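Extracellular haem-binding protein (Streptomyces reticuli, PDB 3FPW) binds and degrades haem outside the cell and, as an oligomer, interacts with its cognate two-component sensor kinase. Local coordinates at residues A[89-99]-A[116-125]. Residues are numbered along the deposited sequence; the frame is centred on the assembly and turned at random.
With PO4 (phosphate ion), chain E; PO4 (phosphate ion), chain G; PO4 (phosphate ion), chain D.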
ATOM      1  N   SER A  89     -18.250  -6.334  14.260  1.00 13.78           N
ATOM      2  CA  SER A  89     -18.213  -6.581  12.835  1.00 13.71           C
ATOM      3  C   SER A  89     -17.976  -8.065  12.633  1.00 13.04           C
ATOM      4  O   SER A  89     -17.334  -8.731  13.470  1.00 13.27           O
ATOM      5  CB  SER A  89     -17.082  -5.790  12.140  1.00 14.22           C
ATOM      6  OG  SER A  89     -17.275  -4.385  12.220  1.00 15.41           O
ATOM      7  N   VAL A  90     -18.453  -8.584  11.504  1.00 13.26           N
ATOM      8  CA  VAL A  90     -18.356 -10.011  11.222  1.00 13.90           C
ATOM      9  C   VAL A  90     -17.892 -10.181   9.783  1.00 13.63           C
ATOM     10  O   VAL A  90     -18.331  -9.460   8.881  1.00 14.66           O
ATOM     11  CB  VAL A  90     -19.720 -10.734  11.436  1.00 13.52           C
ATOM     12  CG1 VAL A  90     -19.586 -12.234  11.172  1.00 15.64           C
ATOM     13  CG2 VAL A  90     -20.217 -10.517  12.857  1.00 12.62           C
ATOM     14  N   ALA A  91     -16.981 -11.120   9.569  1.00 12.59           N
ATOM     15  CA  ALA A  91     -16.549 -11.424   8.205  1.00 12.55           C
ATOM     16  C   ALA A  91     -16.603 -12.906   7.971  1.00 12.85           C
ATOM     17  O   ALA A  91     -16.252 -13.689   8.873  1.00 12.53           O
ATOM     18  CB  ALA A  91     -15.132 -10.937   7.959  1.00 12.40           C
ATOM     19  N   VAL A  92     -16.950 -13.305   6.742  1.00 12.54           N
ATOM     20  CA  VAL A  92     -16.767 -14.706   6.357  1.00 13.00           C
ATOM     21  C   VAL A  92     -15.778 -14.728   5.197  1.00 12.98           C
ATOM     22  O   VAL A  92     -15.976 -14.034   4.197  1.00 13.70           O
ATOM     23  CB  VAL A  92     -18.102 -15.370   5.945  1.00 13.71           C
ATOM     24  CG1 VAL A  92     -17.899 -16.819   5.503  1.00 12.73           C
ATOM     25  CG2 VAL A  92     -19.141 -15.275   7.087  1.00 13.53           C
ATOM     26  N   VAL A  93     -14.697 -15.487   5.358  1.00 12.67           N
ATOM     27  CA  VAL A  93     -13.618 -15.539   4.376  1.00 12.61           C
ATOM     28  C   VAL A  93     -13.469 -16.983   3.860  1.00 12.73           C
ATOM     29  O   VAL A  93     -13.432 -17.948   4.622  1.00 13.21           O
ATOM     30  CB  VAL A  93     -12.276 -15.024   4.995  1.00 12.38           C
ATOM     31  CG1 VAL A  93     -11.105 -15.221   4.023  1.00 11.66           C
ATOM     32  CG2 VAL A  93     -12.396 -13.545   5.411  1.00 12.14           C
ATOM     33  N   ASP A  94     -13.425 -17.133   2.547  1.00 13.08           N
ATOM     34  CA  ASP A  94     -13.269 -18.443   1.923  1.00 13.38           C
ATOM     35  C   ASP A  94     -11.860 -19.003   2.166  1.00 13.58           C
ATOM     36  O   ASP A  94     -10.894 -18.255   2.362  1.00 13.45           O
ATOM     37  CB  ASP A  94     -13.487 -18.271   0.398  1.00 13.38           C
ATOM     38  CG  ASP A  94     -13.769 -19.591  -0.310  1.00 13.66           C
ATOM     39  OD1 ASP A  94     -14.971 -19.886  -0.538  1.00 16.28           O
ATOM     40  OD2 ASP A  94     -12.805 -20.341  -0.598  1.00 15.42           O
ATOM     41  N   ARG A  95     -11.740 -20.314   2.079  1.00 12.69           N
ATOM     42  CA  ARG A  95     -10.445 -20.979   2.146  1.00 12.59           C
ATOM     43  C   ARG A  95      -9.503 -20.467   1.051  1.00 13.71           C
ATOM     44  O   ARG A  95      -8.271 -20.539   1.172  1.00 14.16           O
ATOM     45  CB  ARG A  95     -10.664 -22.499   2.039  1.00 12.29           C
ATOM     46  CG  ARG A  95      -9.405 -23.311   1.842  1.00 12.83           C
ATOM     47  CD  ARG A  95      -8.440 -23.303   3.018  1.00 13.59           C
ATOM     48  NE  ARG A  95      -7.325 -24.219   2.709  1.00 15.64           N
ATOM     49  CZ  ARG A  95      -6.340 -24.495   3.553  1.00 17.03           C
ATOM     50  NH1 ARG A  95      -6.336 -23.938   4.755  1.00 17.00           N
ATOM     51  NH2 ARG A  95      -5.352 -25.331   3.204  1.00 16.69           N
ATOM     52  N   ASN A  96     -10.062 -19.935  -0.023  1.00 12.84           N
ATOM     53  CA  ASN A  96      -9.185 -19.396  -1.063  1.00 13.27           C
ATOM     54  C   ASN A  96      -8.806 -17.950  -0.883  1.00 14.27           C
ATOM     55  O   ASN A  96      -7.943 -17.466  -1.606  1.00 14.58           O
ATOM     56  CB  ASN A  96      -9.887 -19.469  -2.449  1.00 13.27           C
ATOM     57  CG  ASN A  96     -11.110 -18.519  -2.570  1.00 11.91           C
ATOM     58  OD1 ASN A  96     -11.237 -17.523  -1.837  1.00 14.50           O
ATOM     59  ND2 ASN A  96     -11.985 -18.815  -3.529  1.00 12.89           N
ATOM     60  N   GLY A  97      -9.312 -17.266   0.143  1.00 14.50           N
ATOM     61  CA  GLY A  97      -8.599 -16.328   0.969  1.00 14.05           C
ATOM     62  C   GLY A  97      -9.476 -15.087   0.624  1.00 13.54           C
ATOM     63  O   GLY A  97      -9.259 -13.960   1.115  1.00 14.55           O
ATOM     64  N   ASN A  98     -10.515 -15.276  -0.210  1.00 12.88           N
ATOM     65  CA  ASN A  98     -11.442 -14.166  -0.555  1.00 13.38           C
ATOM     66  C   ASN A  98     -12.499 -13.898   0.507  1.00 13.35           C
ATOM     67  O   ASN A  98     -13.124 -14.834   1.026  1.00 14.32           O
ATOM     68  CB  ASN A  98     -12.199 -14.431  -1.868  1.00 12.31           C
ATOM     69  CG  ASN A  98     -11.294 -14.393  -3.091  1.00 14.99           C
ATOM     70  OD1 ASN A  98     -10.225 -13.792  -3.071  1.00 17.48           O
ATOM     71  ND2 ASN A  98     -11.736 -15.052  -4.173  1.00 16.52           N
ATOM     72  N   THR A  99     -12.730 -12.621   0.804  1.00 13.62           N
ATOM     73  CA  THR A  99     -13.845 -12.274   1.687  1.00 13.42           C
ATOM     74  C   THR A  99     -15.141 -12.482   0.934  1.00 13.35           C
ATOM     75  O   THR A  99     -15.290 -12.003  -0.184  1.00 14.30           O
ATOM     76  CB  THR A  99     -13.755 -10.821   2.156  1.00 13.84           C
ATOM     77  OG1 THR A  99     -12.532 -10.655   2.891  1.00 14.93           O
ATOM     78  CG2 THR A  99     -14.927 -10.452   3.052  1.00 13.64           C
ATOM     79  N   ALA A 116     -11.981  -8.385  12.095  1.00 12.98           N
ATOM     80  CA  ALA A 116     -12.846  -9.536  11.826  1.00 13.58           C
ATOM     81  C   ALA A 116     -12.399 -10.262  10.555  1.00 13.68           C
ATOM     82  O   ALA A 116     -12.278 -11.501  10.538  1.00 14.01           O
ATOM     83  CB  ALA A 116     -14.273  -9.100  11.693  1.00 13.46           C
ATOM     84  N   GLU A 117     -12.086  -9.486   9.516  1.00 13.77           N
ATOM     85  CA  GLU A 117     -11.614 -10.074   8.266  1.00 14.74           C
ATOM     86  C   GLU A 117     -10.349 -10.890   8.461  1.00 14.24           C
ATOM     87  O   GLU A 117     -10.240 -12.024   7.972  1.00 13.17           O
ATOM     88  CB  GLU A 117     -11.335  -8.981   7.244  1.00 15.47           C
ATOM     89  CG  GLU A 117     -12.476  -8.588   6.381  1.00 20.59           C
ATOM     90  CD  GLU A 117     -11.980  -7.811   5.167  1.00 24.65           C
ATOM     91  OE1 GLU A 117     -11.318  -6.779   5.400  1.00 26.25           O
ATOM     92  OE2 GLU A 117     -12.216  -8.239   4.004  1.00 23.99           O
ATOM     93  N   ARG A 118      -9.379 -10.321   9.170  1.00 13.45           N
ATOM     94  CA  ARG A 118      -8.112 -11.013   9.359  1.00 13.79           C
ATOM     95  C   ARG A 118      -8.256 -12.245  10.229  1.00 13.25           C
ATOM     96  O   ARG A 118      -7.589 -13.246   9.977  1.00 14.25           O
ATOM     97  CB  ARG A 118      -7.050 -10.068   9.898  1.00 14.60           C
ATOM     98  CG  ARG A 118      -6.712  -9.014   8.880  1.00 16.55           C
ATOM     99  CD  ARG A 118      -5.581  -8.125   9.367  1.00 19.64           C
ATOM    100  NE  ARG A 118      -5.070  -7.340   8.247  1.00 26.17           N
ATOM    101  CZ  ARG A 118      -3.803  -7.322   7.869  1.00 26.52           C
ATOM    102  NH1 ARG A 118      -2.875  -8.003   8.556  1.00 28.41           N
ATOM    103  NH2 ARG A 118      -3.459  -6.583   6.825  1.00 32.66           N
ATOM    104  N   LYS A 119      -9.096 -12.166  11.263  1.00 12.22           N
ATOM    105  CA  LYS A 119      -9.342 -13.355  12.075  1.00 11.74           C
ATOM    106  C   LYS A 119      -9.933 -14.490  11.254  1.00 12.06           C
ATOM    107  O   LYS A 119      -9.533 -15.639  11.415  1.00 12.56           O
ATOM    108  CB  LYS A 119     -10.275 -13.066  13.254  1.00 11.95           C
ATOM    109  CG  LYS A 119      -9.640 -12.149  14.283  1.00 12.10           C
ATOM    110  CD  LYS A 119     -10.591 -11.979  15.442  1.00 12.56           C
ATOM    111  CE  LYS A 119     -10.196 -10.831  16.364  1.00 13.35           C
ATOM    112  NZ  LYS A 119     -11.230 -10.611  17.443  1.00 14.18           N
ATOM    113  N   ALA A 120     -10.919 -14.176  10.423  1.00 12.11           N
ATOM    114  CA  ALA A 120     -11.517 -15.187   9.563  1.00 12.60           C
ATOM    115  C   ALA A 120     -10.477 -15.829   8.617  1.00 13.13           C
ATOM    116  O   ALA A 120     -10.455 -17.061   8.433  1.00 14.07           O
ATOM    117  CB  ALA A 120     -12.683 -14.569   8.766  1.00 11.89           C
ATOM    118  N   PHE A 121      -9.656 -14.994   7.995  1.00 12.51           N
ATOM    119  CA  PHE A 121      -8.614 -15.474   7.100  1.00 13.00           C
ATOM    120  C   PHE A 121      -7.665 -16.409   7.874  1.00 13.86           C
ATOM    121  O   PHE A 121      -7.210 -17.431   7.368  1.00 14.14           O
ATOM    122  CB  PHE A 121      -7.835 -14.238   6.595  1.00 13.22           C
ATOM    123  CG  PHE A 121      -6.688 -14.560   5.666  1.00 12.19           C
ATOM    124  CD1 PHE A 121      -5.375 -14.654   6.140  1.00 14.95           C
ATOM    125  CD2 PHE A 121      -6.918 -14.749   4.306  1.00 13.83           C
ATOM    126  CE1 PHE A 121      -4.313 -14.952   5.272  1.00 14.44           C
ATOM    127  CE2 PHE A 121      -5.853 -15.021   3.441  1.00 15.88           C
ATOM    128  CZ  PHE A 121      -4.567 -15.133   3.929  1.00 15.09           C
ATOM    129  N   THR A 122      -7.357 -16.050   9.116  1.00 14.04           N
ATOM    130  CA  THR A 122      -6.373 -16.802   9.885  1.00 13.70           C
ATOM    131  C   THR A 122      -6.930 -18.160  10.275  1.00 13.71           C
ATOM    132  O   THR A 122      -6.245 -19.199  10.165  1.00 14.76           O
ATOM    133  CB  THR A 122      -5.942 -16.002  11.106  1.00 13.03           C
ATOM    134  OG1 THR A 122      -5.393 -14.765  10.635  1.00 13.98           O
ATOM    135  CG2 THR A 122      -4.891 -16.752  11.899  1.00 14.89           C
ATOM    136  N   ALA A 123      -8.185 -18.162  10.718  1.00 14.11           N
ATOM    137  CA  ALA A 123      -8.847 -19.408  11.083  1.00 14.19           C
ATOM    138  C   ALA A 123      -8.942 -20.396   9.912  1.00 14.17           C
ATOM    139  O   ALA A 123      -8.715 -21.611  10.090  1.00 15.03           O
ATOM    140  CB  ALA A 123     -10.236 -19.125  11.632  1.00 13.90           C
ATOM    141  N   VAL A 124      -9.281 -19.908   8.719  1.00 14.13           N
ATOM    142  CA  VAL A 124      -9.450 -20.801   7.580  1.00 14.52           C
ATOM    143  C   VAL A 124      -8.105 -21.259   7.028  1.00 14.67           C
ATOM    144  O   VAL A 124      -8.000 -22.336   6.462  1.00 16.04           O
ATOM    145  CB  VAL A 124     -10.343 -20.218   6.451  1.00 14.05           C
ATOM    146  CG1 VAL A 124      -9.588 -19.199   5.645  1.00 14.15           C
ATOM    147  CG2 VAL A 124     -10.836 -21.364   5.533  1.00 14.23           C
ATOM    148  N   SER A 125      -7.070 -20.445   7.222  1.00 15.79           N
ATOM    149  CA  SER A 125      -5.726 -20.804   6.776  1.00 15.93           C
ATOM    150  C   SER A 125      -5.145 -21.990   7.532  1.00 16.93           C
ATOM    151  O   SER A 125      -4.463 -22.827   6.930  1.00 16.97           O
ATOM    152  CB  SER A 125      -4.777 -19.619   6.898  1.00 15.60           C
ATOM    153  OG  SER A 125      -5.081 -18.632   5.928  1.00 16.46           O
TER
HETATM  154  P   PO4 E 160      -7.414  -7.124   5.348  1.00 65.27           P
HETATM  155  O1  PO4 E 160      -8.730  -7.857   5.472  1.00 62.68           O
HETATM  156  O2  PO4 E 160      -7.200  -6.198   6.534  1.00 62.16           O
HETATM  157  O3  PO4 E 160      -6.280  -8.126   5.297  1.00 62.11           O
HETATM  158  O4  PO4 E 160      -7.439  -6.312   4.068  1.00 63.08           O
HETATM  159  P   PO4 G 162      -0.383  -7.227   5.828  1.00 51.18           P
HETATM  160  O1  PO4 G 162      -0.478  -8.158   7.020  1.00 49.55           O
HETATM  161  O2  PO4 G 162      -0.609  -5.796   6.263  1.00 51.14           O
HETATM  162  O3  PO4 G 162       0.996  -7.370   5.223  1.00 51.47           O
HETATM  163  O4  PO4 G 162      -1.424  -7.599   4.795  1.00 51.47           O
HETATM  164  P   PO4 D 159     -11.117  -6.932  18.653  1.00 30.06           P
HETATM  165  O1  PO4 D 159     -12.508  -7.403  19.063  1.00 27.87           O
HETATM  166  O2  PO4 D 159     -10.421  -6.493  19.917  1.00 32.62           O
HETATM  167  O3  PO4 D 159     -10.415  -8.140  18.121  1.00 31.20           O
HETATM  168  O4  PO4 D 159     -11.045  -5.804  17.598  1.00 26.57           O
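V93 meets A120 where helix 112-126 lies on one face of the antiparallel sheet, a worked example of how a small-residue helix face lets a strand come close: the axes of strand 89-94 and helix segment 116-125 approach to 6.9 Å at -34°. From V93, CG2 reaches A120 CB at 3.5 Å, while CG1, anti to the backbone N, goes to the edge of the F121 ring. A91 packs between A116 and A120, its CB against the backbone of E117. V90 and V92 point the other way, onto helix 67-83, so the sheet is sandwiched between helices.

R95 can be followed outward. Its CB rests on V124 CG2 at 3.7 Å, the chain bends at chi2 (66°), CD and CZ pass V124 O, which lies in the guanidinium plane at its edge, and NH1 ends 2.9 Å from V124 O, on a lone pair in the carbonyl plane; a weak second bond goes to S125 O. NH2 bonds G107 O of a second subunit, tying this corner into the octamer.

Nearer the start of helix segment 116-125, T99 OG1 donates to E117 OE2 (2.7 Å), on the anti side and 22° out of the carboxylate plane. Beyond it, R118 turns away from the strand; NE hydrogen-bonds to one phosphate and NH1 and NH2 to another, both ions probably from the crystallisation liquor. With alanine at R118 these donors are gone, and the two phosphates would probably be held less firmly.

The R95 charge thus sits by carbonyls at the helix's C-terminal end, chiefly V124 O, where the helix dipole would probably favour it.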